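Local coordinates for hypothetical protein yfcE (Escherichia coli, PDB 1SU1) that is of unknown function but belongs to the calcineurin-like phosphoesterase superfamily and carries two neighbouring zinc ions, at residues 27-32 / 54-59; 36-41 / 74-79; 151-156 / 168-173; 139-144 / 161-166. All blocks are in the same frame, centred on the assembly; numbering follows the deposited sequence.

From the N terminus, strand 27-31 leads into helix 38-51, and interaction 1 closes that first loop by pairing the strand with its parallel neighbour 55-58. Interaction 2 crosses it in sequence: segment 36-41 lies within the span 27-59, while its partner 74-79 lies beyond, so that the starts of helices 38-51 and 77-85 are joined at the edge of the fold. Farther along, interactions 4 and 3 also cross, their segments alternating as 139-144, 151-156, 161-166 and 168-173. Interaction 4 ties a loop to the five-stranded sheet; interaction 3 joins two loops beside the zinc site. Segment 168-173 touches both interactions 1 and 2, through Ser-32 with Val-171 and Ser-37 with Ser-172.

Interaction 1. Residues 27-32 / 54-59; sequences KLMFAS and QWLVIL
Residues 27-31 and 55-58 run side by side as parallel strands, their axes 4.7 Å apart at closest approach and 29° from exact alignment. The backbone of Val-57 straddles Phe-30: its N donates to Met-29 O at 2.7 Å, in a nearly straight bond, and its O accepts from Ala-31 N at 3.0 Å. Gln-54 N to Lys-27 O and Leu-59 N to Ala-31 O extend the pairing at the two ends, whereas Met-29 N to Trp-55 O is weak at 3.3 Å.

Side chains of paired residues leave the sheet on the same face and lie alongside each other. On one face, Phe-30 CD2 rests against Val-57 CB at 3.7 Å, the ring meeting the valine obliquely. Farther toward the N-terminal end of that face, Leu-28 CD2 meets the edge of the Trp-55 indole near its plane, 3.9 Å from CD1. The other face carries Met-29 and Leu-56, with Met-29 CG 4.0 Å from Leu-56 CD1. Having CG opposite the backbone N (chi1 -179°) and an extended chain beyond it, Met-29 stands up from the sheet.

That extension carries Met-29 to Val-44, Leu-47 and Phe-48 of helix 38-51, the crossover helix of this beta-alpha-beta unit. Strand 181-186 flanks 27-31, and strand 91-93 flanks 55-58, which places the pair inside the six-stranded sheet.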
# COMPACT_ATOMS: atom_id res chain seq x y z
N LYS A 27 -0.49 -28.56 -14.52
CA LYS A 27 -0.29 -29.22 -13.24
C LYS A 27 0.35 -28.29 -12.22
O LYS A 27 1.45 -27.78 -12.43
CB LYS A 27 0.59 -30.47 -13.43
CG LYS A 27 0.66 -31.36 -12.19
CD LYS A 27 1.31 -32.70 -12.50
CE LYS A 27 1.32 -33.60 -11.26
NZ LYS A 27 1.85 -34.96 -11.56
N LEU A 28 -0.32 -28.07 -11.10
CA LEU A 28 0.21 -27.19 -10.07
C LEU A 28 0.09 -27.75 -8.66
O LEU A 28 -0.86 -28.45 -8.34
CB LEU A 28 -0.51 -25.84 -10.12
CG LEU A 28 -0.69 -25.15 -11.47
CD1 LEU A 28 -1.75 -24.05 -11.33
CD2 LEU A 28 0.62 -24.60 -11.96
N MET A 29 1.06 -27.41 -7.81
CA MET A 29 1.04 -27.81 -6.42
C MET A 29 0.83 -26.55 -5.58
O MET A 29 1.39 -25.50 -5.89
CB MET A 29 2.37 -28.47 -6.02
CG MET A 29 2.38 -28.95 -4.57
SD MET A 29 3.87 -29.89 -4.12
CE MET A 29 3.74 -29.85 -2.34
N PHE A 30 0.03 -26.66 -4.53
CA PHE A 30 -0.27 -25.55 -3.64
C PHE A 30 0.13 -25.82 -2.19
O PHE A 30 -0.10 -26.91 -1.68
CB PHE A 30 -1.77 -25.23 -3.64
CG PHE A 30 -2.35 -24.96 -5.00
CD1 PHE A 30 -2.67 -26.01 -5.86
CD2 PHE A 30 -2.57 -23.65 -5.43
CE1 PHE A 30 -3.21 -25.76 -7.12
CE2 PHE A 30 -3.10 -23.39 -6.69
CZ PHE A 30 -3.42 -24.44 -7.54
N ALA A 31 0.72 -24.82 -1.56
CA ALA A 31 1.11 -24.89 -0.16
C ALA A 31 0.67 -23.55 0.45
O ALA A 31 0.87 -22.49 -0.16
CB ALA A 31 2.62 -25.05 -0.04
N SER A 32 0.09 -23.58 1.65
CA SER A 32 -0.36 -22.36 2.30
C SER A 32 -0.16 -22.36 3.81
O SER A 32 -0.09 -23.41 4.44
CB SER A 32 -1.85 -22.13 1.99
OG SER A 32 -2.30 -20.90 2.54
N GLN A 54 4.41 -27.90 -12.79
CA GLN A 54 5.09 -26.79 -13.46
C GLN A 54 5.52 -25.73 -12.44
O GLN A 54 6.64 -25.21 -12.51
CB GLN A 54 4.17 -26.17 -14.52
CG GLN A 54 4.90 -25.38 -15.61
CD GLN A 54 3.96 -24.81 -16.67
OE1 GLN A 54 4.40 -24.27 -17.69
NE2 GLN A 54 2.65 -24.92 -16.43
N TRP A 55 4.64 -25.41 -11.49
CA TRP A 55 4.95 -24.40 -10.47
C TRP A 55 4.53 -24.79 -9.06
O TRP A 55 3.63 -25.59 -8.87
CB TRP A 55 4.23 -23.07 -10.78
CG TRP A 55 4.50 -22.49 -12.13
CD1 TRP A 55 3.79 -22.70 -13.27
CD2 TRP A 55 5.58 -21.62 -12.47
NE1 TRP A 55 4.36 -22.01 -14.32
CE2 TRP A 55 5.46 -21.33 -13.85
CE3 TRP A 55 6.63 -21.04 -11.75
CZ2 TRP A 55 6.36 -20.51 -14.53
CZ3 TRP A 55 7.53 -20.21 -12.42
CH2 TRP A 55 7.38 -19.95 -13.80
N LEU A 56 5.20 -24.20 -8.07
CA LEU A 56 4.82 -24.41 -6.67
C LEU A 56 4.12 -23.10 -6.29
O LEU A 56 4.75 -22.04 -6.25
CB LEU A 56 6.04 -24.61 -5.76
CG LEU A 56 5.68 -24.59 -4.26
CD1 LEU A 56 4.68 -25.69 -3.94
CD2 LEU A 56 6.94 -24.75 -3.43
N VAL A 57 2.83 -23.18 -6.01
CA VAL A 57 2.06 -22.00 -5.65
C VAL A 57 1.87 -21.82 -4.15
O VAL A 57 1.10 -22.55 -3.51
CB VAL A 57 0.67 -22.04 -6.35
CG1 VAL A 57 -0.11 -20.78 -6.03
CG2 VAL A 57 0.85 -22.20 -7.85
N ILE A 58 2.56 -20.82 -3.60
CA ILE A 58 2.50 -20.50 -2.18
C ILE A 58 1.46 -19.40 -1.92
O ILE A 58 1.61 -18.26 -2.39
CB ILE A 58 3.90 -20.07 -1.69
CG1 ILE A 58 4.86 -21.26 -1.87
CG2 ILE A 58 3.85 -19.61 -0.24
CD1 ILE A 58 6.27 -21.04 -1.35
N LEU A 59 0.41 -19.74 -1.16
CA LEU A 59 -0.67 -18.81 -0.87
C LEU A 59 -0.52 -17.86 0.32
O LEU A 59 -1.52 -17.34 0.83
CB LEU A 59 -1.99 -19.59 -0.73
CG LEU A 59 -2.41 -20.42 -1.95
CD1 LEU A 59 -3.60 -21.30 -1.58
CD2 LEU A 59 -2.77 -19.51 -3.14

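Interaction 2. Residues 36-41 / 74-79; sequences GSLPAT and GYAPAK
Gly-36 O is approached by two groups of the opposite segment: Ala-76 N donates a hydrogen bond of 2.9 Å at an N-H...O angle of 163°, and Tyr-75 CA makes a longer CA-H...O contact of 3.5 Å. Together with the reciprocal bond from Leu-38 N to Gly-74 O, at 3.0 Å, this makes a single backbone bridge just ahead of two helix N termini. Ser-37 and Ala-76 occupy the N-cap positions of helices 38-51 and 77-85, so the bridge joins the two helix starts directly through their backbones. The second bond is less regular than the first, since Leu-38 N lies above the plane of the Gly-74 carbonyl.

Lacking a CB, Gly-36 leaves room for the Tyr-75 ring, whose CE1 lies 4.0 Å from Gly-36 CA; at a phi of 83° a CB would also press on the carbonyl O of the residue before. Leu-38 carries most of the apolar contact. Its CB lies 4.0 Å from Ala-76 CB, and with CG turned away from the backbone N (chi1 176°) its CD2 comes within 3.5 Å of Lys-79 CG. The lysine chain bends at chi2 and its NZ leads off to a salt bridge with Glu-82. Ser-37 OG is hydrogen-bonded to Glu-73 O. Inside the first helical turn, Thr-41 N and Thr-41 OG1 grip Ser-37 O from opposite faces of its carbonyl plane, OG1 at 2.8 Å.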
# COMPACT_ATOMS: atom_id res chain seq x y z
N GLY A 36 6.57 -20.47 9.05
CA GLY A 36 7.89 -20.78 9.59
C GLY A 36 8.22 -22.22 9.98
O GLY A 36 9.29 -22.47 10.51
N SER A 37 7.30 -23.16 9.75
CA SER A 37 7.52 -24.57 10.08
C SER A 37 8.52 -25.23 9.14
O SER A 37 8.22 -25.48 7.98
CB SER A 37 6.20 -25.34 10.03
OG SER A 37 6.38 -26.70 10.37
N LEU A 38 9.73 -25.51 9.64
CA LEU A 38 10.74 -26.15 8.80
C LEU A 38 10.37 -27.58 8.34
O LEU A 38 10.59 -27.95 7.19
CB LEU A 38 12.09 -26.18 9.53
CG LEU A 38 13.25 -26.90 8.83
CD1 LEU A 38 13.43 -26.36 7.41
CD2 LEU A 38 14.53 -26.71 9.64
N PRO A 39 9.78 -28.40 9.24
CA PRO A 39 9.41 -29.77 8.84
C PRO A 39 8.39 -29.75 7.69
O PRO A 39 8.53 -30.48 6.70
CB PRO A 39 8.83 -30.38 10.12
CG PRO A 39 9.56 -29.63 11.20
CD PRO A 39 9.57 -28.21 10.69
N ALA A 40 7.34 -28.94 7.84
CA ALA A 40 6.33 -28.85 6.79
C ALA A 40 6.99 -28.42 5.48
O ALA A 40 6.67 -28.94 4.42
CB ALA A 40 5.25 -27.86 7.20
N THR A 41 7.94 -27.49 5.57
CA THR A 41 8.64 -26.98 4.39
C THR A 41 9.48 -28.04 3.68
O THR A 41 9.46 -28.16 2.44
CB THR A 41 9.58 -25.80 4.76
OG1 THR A 41 8.81 -24.76 5.35
CG2 THR A 41 10.30 -25.27 3.53
N GLY A 74 8.49 -27.30 14.95
CA GLY A 74 9.68 -27.08 14.15
C GLY A 74 9.87 -25.67 13.60
O GLY A 74 10.42 -25.48 12.51
N TYR A 75 9.42 -24.68 14.36
CA TYR A 75 9.53 -23.27 13.96
C TYR A 75 10.98 -22.87 13.76
O TYR A 75 11.73 -22.76 14.73
CB TYR A 75 8.89 -22.39 15.04
CG TYR A 75 8.79 -20.94 14.65
CD1 TYR A 75 7.91 -20.53 13.65
CD2 TYR A 75 9.59 -19.97 15.27
CE1 TYR A 75 7.82 -19.19 13.27
CE2 TYR A 75 9.51 -18.63 14.90
CZ TYR A 75 8.62 -18.25 13.89
OH TYR A 75 8.56 -16.94 13.50
N ALA A 76 11.38 -22.66 12.51
CA ALA A 76 12.76 -22.27 12.20
C ALA A 76 12.82 -21.40 10.93
O ALA A 76 13.39 -21.80 9.90
CB ALA A 76 13.63 -23.51 12.03
N PRO A 77 12.27 -20.17 11.01
CA PRO A 77 12.20 -19.18 9.92
C PRO A 77 13.47 -19.06 9.08
O PRO A 77 13.43 -19.17 7.85
CB PRO A 77 11.90 -17.87 10.65
CG PRO A 77 11.14 -18.32 11.84
CD PRO A 77 11.87 -19.56 12.29
N ALA A 78 14.60 -18.82 9.74
CA ALA A 78 15.86 -18.66 9.03
C ALA A 78 16.14 -19.84 8.11
O ALA A 78 16.51 -19.65 6.95
CB ALA A 78 16.99 -18.49 10.03
N LYS A 79 15.94 -21.06 8.61
CA LYS A 79 16.21 -22.24 7.79
C LYS A 79 15.17 -22.40 6.68
O LYS A 79 15.51 -22.80 5.57
CB LYS A 79 16.27 -23.50 8.66
CG LYS A 79 16.88 -24.70 7.95
CD LYS A 79 18.34 -24.45 7.58
CE LYS A 79 18.94 -25.66 6.85
NZ LYS A 79 20.38 -25.44 6.49

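Interaction 3. Residues 151-156 / 168-173; sequences HTHLPV and PGSVSI. With ZN (zinc ion), chain E; ZN (zinc ion), chain F.
This contact forms part of the wall of the dinuclear zinc site, where the imidazole of His-153 lies between a metal and the loop 168-173. His-153 NE2 binds the zinc ion of chain F at 2.2 Å. At the other side of the ring, ND1 makes a weak hydrogen bond of 3.1 Å to Ile-173 O, bent to 131° at the hydrogen. Ser-170 CB covers one ring face, 4.2 Å from the centroid and offset toward the rim. Placed by a chi1 of -60°, with CG opposite the carbonyl carbon, the ring is thus constrained on three fronts.

His-151 ND1 binds the second zinc ion, of chain E, also at 2.2 Å, and the two metals are 3.4 Å apart. A His-x-His sequence with one histidine for each metal is a feature of calcineurin-like metallophosphoesterases; here Asp-33 and His-35 join His-153, whereas Asp-61, Asn-97 and His-129 join His-151.

Behind the first shell, Ser-170 OG accepts from Ser-172 N in an ST turn and from Ile-173 N, at 2.9 Å, in an ST motif; together they curl the loop. The same OG is also bonded to Asp-33 O. It therefore links the loop covering His-153 to the backbone of another zinc ligand. A water spans the backbones of the two segments, donating to His-153 O at 2.7 Å and accepting from Ser-170 N at 3.0 Å.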
# COMPACT_ATOMS: atom_id res chain seq x y z
N HIS A 151 -5.35 -18.80 4.49
CA HIS A 151 -5.73 -18.00 5.66
C HIS A 151 -6.60 -18.60 6.77
O HIS A 151 -6.34 -18.35 7.96
CB HIS A 151 -6.39 -16.69 5.20
CG HIS A 151 -6.54 -15.68 6.30
ND1 HIS A 151 -5.46 -15.19 7.00
CD2 HIS A 151 -7.64 -15.11 6.84
CE1 HIS A 151 -5.89 -14.35 7.93
NE2 HIS A 151 -7.20 -14.29 7.86
N THR A 152 -7.65 -19.34 6.43
CA THR A 152 -8.52 -19.92 7.46
C THR A 152 -7.93 -21.19 8.10
O THR A 152 -8.33 -21.58 9.20
CB THR A 152 -9.90 -20.32 6.91
OG1 THR A 152 -9.73 -21.33 5.90
CG2 THR A 152 -10.60 -19.11 6.31
N HIS A 153 -7.01 -21.84 7.39
CA HIS A 153 -6.42 -23.09 7.85
C HIS A 153 -7.48 -24.19 7.86
O HIS A 153 -7.37 -25.15 8.62
CB HIS A 153 -5.84 -22.96 9.27
CG HIS A 153 -4.77 -21.92 9.41
ND1 HIS A 153 -3.98 -21.82 10.53
CD2 HIS A 153 -4.40 -20.91 8.58
CE1 HIS A 153 -3.15 -20.79 10.39
NE2 HIS A 153 -3.39 -20.23 9.22
N LEU A 154 -8.52 -24.03 7.04
CA LEU A 154 -9.58 -25.02 6.92
C LEU A 154 -9.67 -25.42 5.45
O LEU A 154 -9.97 -24.59 4.60
CB LEU A 154 -10.91 -24.46 7.42
CG LEU A 154 -11.05 -24.26 8.94
CD1 LEU A 154 -12.43 -23.69 9.28
CD2 LEU A 154 -10.86 -25.59 9.66
N PRO A 155 -9.42 -26.70 5.15
CA PRO A 155 -9.47 -27.20 3.77
C PRO A 155 -10.87 -27.16 3.15
O PRO A 155 -11.86 -27.45 3.82
CB PRO A 155 -8.96 -28.63 3.91
CG PRO A 155 -9.58 -29.04 5.21
CD PRO A 155 -9.32 -27.83 6.10
N VAL A 156 -10.93 -26.79 1.88
CA VAL A 156 -12.21 -26.72 1.19
C VAL A 156 -12.01 -27.12 -0.26
O VAL A 156 -10.96 -26.85 -0.85
CB VAL A 156 -12.82 -25.28 1.26
CG1 VAL A 156 -14.12 -25.22 0.46
CG2 VAL A 156 -13.08 -24.89 2.70
N PRO A 168 -6.28 -25.28 0.32
CA PRO A 168 -5.32 -26.37 0.65
C PRO A 168 -5.18 -26.61 2.13
O PRO A 168 -4.61 -27.61 2.55
CB PRO A 168 -3.98 -25.87 0.10
CG PRO A 168 -4.36 -24.99 -0.99
CD PRO A 168 -5.64 -24.28 -0.55
N GLY A 169 -5.70 -25.68 2.93
CA GLY A 169 -5.58 -25.80 4.37
C GLY A 169 -4.16 -25.38 4.69
O GLY A 169 -3.43 -24.93 3.80
N SER A 170 -3.75 -25.54 5.95
CA SER A 170 -2.39 -25.18 6.37
C SER A 170 -1.48 -26.40 6.41
O SER A 170 -1.90 -27.48 6.82
CB SER A 170 -2.40 -24.56 7.77
OG SER A 170 -1.08 -24.30 8.23
N VAL A 171 -0.22 -26.24 5.99
CA VAL A 171 0.73 -27.35 6.01
C VAL A 171 1.34 -27.47 7.40
O VAL A 171 2.11 -28.38 7.65
CB VAL A 171 1.89 -27.14 5.01
CG1 VAL A 171 1.40 -27.18 3.58
CG2 VAL A 171 2.60 -25.82 5.30
N SER A 172 1.01 -26.55 8.30
CA SER A 172 1.60 -26.59 9.63
C SER A 172 0.68 -26.42 10.83
O SER A 172 1.00 -26.92 11.91
CB SER A 172 2.74 -25.57 9.71
OG SER A 172 2.24 -24.25 9.88
N ILE A 173 -0.44 -25.72 10.66
CA ILE A 173 -1.35 -25.52 11.79
C ILE A 173 -2.81 -25.70 11.40
O ILE A 173 -3.62 -24.77 11.51
CB ILE A 173 -1.21 -24.12 12.40
CG1 ILE A 173 0.24 -23.65 12.38
CG2 ILE A 173 -1.71 -24.14 13.84
CD1 ILE A 173 0.43 -22.22 12.84
ZN ZN E . -3.26 -15.53 7.16
ZN ZN F . -2.19 -18.53 8.47
O HOH W 1 -5.81 -27.06 7.51

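Interaction 4. Residues 139-144 / 161-166; sequences PALNQN and GEIFHF
Glu-162 meets the loop first, and mainly through its backbone: its O accepts from Asn-144 N at 2.8 Å, with an N-H...O angle of 174° that makes this a nearly linear bond. The same oxygen has a weaker CA-H...O contact with Gln-143 CA, at 3.6 Å. The two side chains here cross at about a right angle, bringing Gln-143 CG to 3.8 Å from Glu-162 CB, while the carboxylate end of the glutamate leads away from the loop. This is therefore a contact of aliphatic parts beside a backbone bond.

Ile-163 comes next. Its CG1 sits between the backbone N and the carbonyl carbon (chi1 59°), and the two branches serve different partners. CG2 lies against Asn-142 O at 3.4 Å, and CD1 meets Leu-141 CD1 at 4.2 Å, where the two apolar chains cross nearly perpendicularly.

Phe-164 then presents a ring edge to the end of the loop: CD2 and CE2 are each 4.0 Å from Asn-144 O, which lies near the ring plane. That oxygen also accepts a hydrogen bond from Gln-123 NE2. Along the touching parts the loop and the strand run 84° apart, but past Asn-144 the chain turns into strand 146-148, and the backbone of Phe-164 bonds to Asp-145 and Leu-147. The contact thus marks the point where a connecting loop enters a parallel strand pair, at the N-terminal ends of two neighbouring inner strands, 146-148 and 163-167, of the five-stranded mixed sheet.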
# COMPACT_ATOMS: atom_id res chain seq x y z
N PRO A 139 -14.28 -11.84 -5.03
CA PRO A 139 -13.80 -10.98 -6.11
C PRO A 139 -14.86 -11.19 -7.19
O PRO A 139 -15.66 -12.12 -7.09
CB PRO A 139 -12.48 -11.64 -6.51
CG PRO A 139 -12.03 -12.30 -5.26
CD PRO A 139 -13.30 -12.90 -4.74
N ALA A 140 -14.88 -10.35 -8.21
CA ALA A 140 -15.86 -10.53 -9.27
C ALA A 140 -15.35 -11.67 -10.14
O ALA A 140 -14.24 -11.62 -10.65
CB ALA A 140 -15.99 -9.24 -10.09
N LEU A 141 -16.16 -12.71 -10.30
CA LEU A 141 -15.74 -13.86 -11.10
C LEU A 141 -16.87 -14.37 -11.98
O LEU A 141 -18.04 -14.14 -11.70
CB LEU A 141 -15.25 -15.00 -10.18
CG LEU A 141 -14.04 -14.70 -9.30
CD1 LEU A 141 -13.84 -15.82 -8.28
CD2 LEU A 141 -12.81 -14.55 -10.18
N ASN A 142 -16.50 -15.07 -13.05
CA ASN A 142 -17.48 -15.63 -13.97
C ASN A 142 -17.92 -17.00 -13.47
O ASN A 142 -17.32 -17.55 -12.55
CB ASN A 142 -16.86 -15.77 -15.36
CG ASN A 142 -17.91 -15.86 -16.44
OD1 ASN A 142 -17.60 -16.17 -17.59
ND2 ASN A 142 -19.16 -15.57 -16.09
N GLN A 143 -18.97 -17.54 -14.09
CA GLN A 143 -19.48 -18.85 -13.70
C GLN A 143 -18.43 -19.92 -14.02
O GLN A 143 -17.81 -19.89 -15.09
CB GLN A 143 -20.79 -19.14 -14.45
CG GLN A 143 -21.64 -20.22 -13.80
CD GLN A 143 -22.95 -20.49 -14.55
OE1 GLN A 143 -22.93 -20.90 -15.71
NE2 GLN A 143 -24.08 -20.24 -13.88
N ASN A 144 -18.23 -20.84 -13.08
CA ASN A 144 -17.26 -21.93 -13.23
C ASN A 144 -15.81 -21.52 -13.00
O ASN A 144 -14.90 -22.24 -13.40
CB ASN A 144 -17.40 -22.60 -14.60
CG ASN A 144 -18.63 -23.48 -14.70
OD1 ASN A 144 -19.53 -23.43 -13.85
ND2 ASN A 144 -18.69 -24.30 -15.75
N GLY A 161 -22.44 -22.12 -5.07
CA GLY A 161 -23.20 -21.24 -5.93
C GLY A 161 -22.80 -21.48 -7.38
O GLY A 161 -22.98 -22.58 -7.90
N GLU A 162 -22.24 -20.46 -8.01
CA GLU A 162 -21.83 -20.56 -9.41
C GLU A 162 -20.32 -20.68 -9.61
O GLU A 162 -19.85 -20.85 -10.74
CB GLU A 162 -22.37 -19.37 -10.20
CG GLU A 162 -22.07 -18.00 -9.60
CD GLU A 162 -22.85 -17.73 -8.31
OE1 GLU A 162 -22.43 -18.22 -7.24
OE2 GLU A 162 -23.88 -17.02 -8.38
N ILE A 163 -19.56 -20.58 -8.53
CA ILE A 163 -18.11 -20.70 -8.63
C ILE A 163 -17.60 -21.81 -7.72
O ILE A 163 -18.34 -22.36 -6.91
CB ILE A 163 -17.38 -19.38 -8.26
CG1 ILE A 163 -17.74 -18.97 -6.83
CG2 ILE A 163 -17.74 -18.29 -9.26
CD1 ILE A 163 -16.77 -17.96 -6.23
N PHE A 164 -16.31 -22.13 -7.86
CA PHE A 164 -15.68 -23.16 -7.05
C PHE A 164 -14.77 -22.53 -6.01
O PHE A 164 -14.06 -21.57 -6.29
CB PHE A 164 -14.84 -24.08 -7.94
CG PHE A 164 -15.63 -24.88 -8.93
CD1 PHE A 164 -16.41 -25.96 -8.51
CD2 PHE A 164 -15.58 -24.58 -10.29
CE1 PHE A 164 -17.13 -26.72 -9.44
CE2 PHE A 164 -16.30 -25.32 -11.22
CZ PHE A 164 -17.08 -26.41 -10.79
N HIS A 165 -14.79 -23.07 -4.79
CA HIS A 165 -13.91 -22.60 -3.72
C HIS A 165 -12.88 -23.70 -3.47
O HIS A 165 -13.24 -24.89 -3.42
CB HIS A 165 -14.68 -22.35 -2.42
CG HIS A 165 -15.58 -21.15 -2.45
ND1 HIS A 165 -16.05 -20.55 -1.30
CD2 HIS A 165 -16.12 -20.46 -3.48
CE1 HIS A 165 -16.84 -19.55 -1.63
NE2 HIS A 165 -16.90 -19.47 -2.94
N PHE A 166 -11.62 -23.32 -3.32
CA PHE A 166 -10.56 -24.28 -3.05
C PHE A 166 -9.55 -23.70 -2.06
O PHE A 166 -8.98 -22.63 -2.30
CB PHE A 166 -9.85 -24.69 -4.35
CG PHE A 166 -8.73 -25.68 -4.13
CD1 PHE A 166 -9.00 -26.98 -3.69
CD2 PHE A 166 -7.40 -25.31 -4.35
CE1 PHE A 166 -7.96 -27.89 -3.46
CE2 PHE A 166 -6.36 -26.22 -4.13
CZ PHE A 166 -6.64 -27.51 -3.69